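Local coordinates for putative uncharacterized protein (PDB 3L7T) that binds zinc as a member of the glyoxalase/bleomycin resistance/dioxygenase superfamily, and may act as a lactoylglutathione lyase, at residues 97-101 against 102-106. Residues are numbered along the deposited sequence; the frame is centred on the assembly and turned at random.
Sequences QELIA and LGIRV
The carbonyl of E98 accepts a weak, bent hydrogen bond from the amide of L102, and the same oxygen has L102 CG packed close by. That leucine carries CG beside its own backbone N (chi1 -71°), which folds the branch back over the last helical turn. One residue on, L99 O is used twice: weakly by the L102 amide and more firmly by I104 N, at 2.9 Å. The angle at the hydrogen of this second bond is 157°. The side chain of L99 meets V106 at about a right angle, L99 CB lying 3.6 Å from V106 CG2. On its other branch, L99 CD2 reaches I104 CB at 4.2 Å.

I100 O then receives G103 N at 2.9 Å. From the side chain of I100, CG1 approaches the same V106 methyl, CG2, at 3.9 Å. The valine holds this methyl beside its backbone N, and the two short distances show that it packs on both helix residues. The CA of I100 also makes a CA-H...O contact with I104 O at 3.3 Å. With the bonds from G103 and I104 bridging back into the final turn and G103 at positive phi (96°), the helix ends in a Schellman motif, and at these backbone angles a side chain on G103 would be pressed against the preceding carbonyl oxygen.

Beyond the turn, L99, I104 and V106 rest on F122 of strand 118-123, and V106 also touches A120. L102 and I104 lean on Q26 of helix 16-26, where I104 also meets F22. Strand 81-88, helix 92-102 and strands 110-111, 118-123 and 129-133 form a beta-alpha-beta-beta-beta module of the glyoxalase (VOC) fold, and the turn leads out of its helix toward strand 110-111, packed against both a sheet strand and the other helix.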
loop_
_atom_site.group_PDB
_atom_site.type_symbol
_atom_site.label_atom_id
_atom_site.label_comp_id
_atom_site.label_asym_id
_atom_site.label_seq_id
_atom_site.Cartn_x
_atom_site.Cartn_y
_atom_site.Cartn_z
ATOM N N GLN A 97 21.252 5.752 8.990
ATOM C CA GLN A 97 21.935 6.623 9.953
ATOM C C GLN A 97 21.064 7.826 10.301
ATOM O O GLN A 97 20.864 8.133 11.482
ATOM C CB GLN A 97 23.257 7.160 9.373
ATOM C CG GLN A 97 24.236 6.114 8.900
ATOM C CD GLN A 97 24.978 5.520 10.043
ATOM O OE1 GLN A 97 24.421 5.363 11.129
ATOM N NE2 GLN A 97 26.271 5.276 9.854
ATOM N N GLU A 98 20.656 8.562 9.270
ATOM C CA GLU A 98 19.910 9.813 9.456
ATOM C C GLU A 98 18.629 9.558 10.227
ATOM O O GLU A 98 18.238 10.353 11.101
ATOM C CB GLU A 98 19.560 10.475 8.115
ATOM C CG GLU A 98 20.737 10.974 7.289
ATOM C CD GLU A 98 20.324 11.380 5.869
ATOM O OE1 GLU A 98 20.175 10.487 5.004
ATOM O OE2 GLU A 98 20.131 12.595 5.620
ATOM N N LEU A 99 17.950 8.468 9.876
ATOM C CA LEU A 99 16.708 8.104 10.542
ATOM C C LEU A 99 16.937 7.851 12.015
ATOM O O LEU A 99 16.169 8.304 12.868
ATOM C CB LEU A 99 16.060 6.880 9.884
ATOM C CG LEU A 99 15.221 7.112 8.631
ATOM C CD1 LEU A 99 14.697 5.786 8.067
ATOM C CD2 LEU A 99 14.044 8.046 8.964
ATOM N N ILE A 100 17.948 7.052 12.332
ATOM C CA ILE A 100 18.219 6.795 13.731
ATOM C C ILE A 100 18.511 8.095 14.465
ATOM O O ILE A 100 18.086 8.262 15.602
ATOM C CB ILE A 100 19.357 5.795 13.916
ATOM C CG1 ILE A 100 18.898 4.416 13.436
ATOM C CG2 ILE A 100 19.785 5.746 15.392
ATOM C CD1 ILE A 100 20.042 3.471 13.063
ATOM N N ALA A 101 19.204 9.010 13.783
ATOM C CA ALA A 101 19.594 10.320 14.333
ATOM C C ALA A 101 18.359 11.171 14.603
ATOM O O ALA A 101 18.353 11.999 15.517
ATOM C CB ALA A 101 20.543 11.045 13.359
ATOM N N LEU A 102 17.285 10.909 13.855
ATOM C CA LEU A 102 16.012 11.608 14.064
ATOM C C LEU A 102 15.218 10.983 15.188
ATOM O O LEU A 102 14.231 11.548 15.647
ATOM C CB LEU A 102 15.172 11.633 12.775
ATOM C CG LEU A 102 15.680 12.545 11.655
ATOM C CD1 LEU A 102 15.060 12.181 10.311
ATOM C CD2 LEU A 102 15.452 14.026 11.976
ATOM N N GLY A 103 15.648 9.809 15.634
ATOM C CA GLY A 103 14.979 9.112 16.709
ATOM C C GLY A 103 13.996 8.082 16.191
ATOM O O GLY A 103 13.140 7.612 16.941
ATOM N N ILE A 104 14.174 7.669 14.934
ATOM C CA ILE A 104 13.372 6.585 14.351
ATOM C C ILE A 104 14.206 5.301 14.345
ATOM O O ILE A 104 15.309 5.292 13.805
ATOM C CB ILE A 104 12.973 6.922 12.884
ATOM C CG1 ILE A 104 12.230 8.265 12.814
ATOM C CG2 ILE A 104 12.140 5.807 12.258
ATOM C CD1 ILE A 104 10.974 8.299 13.627
ATOM N N ARG A 105 13.697 4.237 14.949
ATOM C CA ARG A 105 14.461 2.978 15.018
ATOM C C ARG A 105 14.464 2.279 13.667
ATOM O O ARG A 105 13.410 2.071 13.065
ATOM C CB ARG A 105 13.879 2.029 16.066
ATOM C CG ARG A 105 14.697 0.740 16.245
ATOM C CD ARG A 105 13.814 -0.504 16.233
ATOM N NE ARG A 105 13.230 -0.781 17.546
ATOM C CZ ARG A 105 13.467 -1.881 18.265
ATOM N NH1 ARG A 105 14.258 -2.838 17.789
ATOM N NH2 ARG A 105 12.890 -2.036 19.455
ATOM N N VAL A 106 15.652 1.933 13.188
ATOM C CA VAL A 106 15.780 1.221 11.921
ATOM C C VAL A 106 16.461 -0.120 12.152
ATOM O O VAL A 106 17.531 -0.188 12.772
ATOM C CB VAL A 106 16.583 2.037 10.919
ATOM C CG1 VAL A 106 16.494 1.410 9.508
ATOM C CG2 VAL A 106 16.064 3.481 10.914
#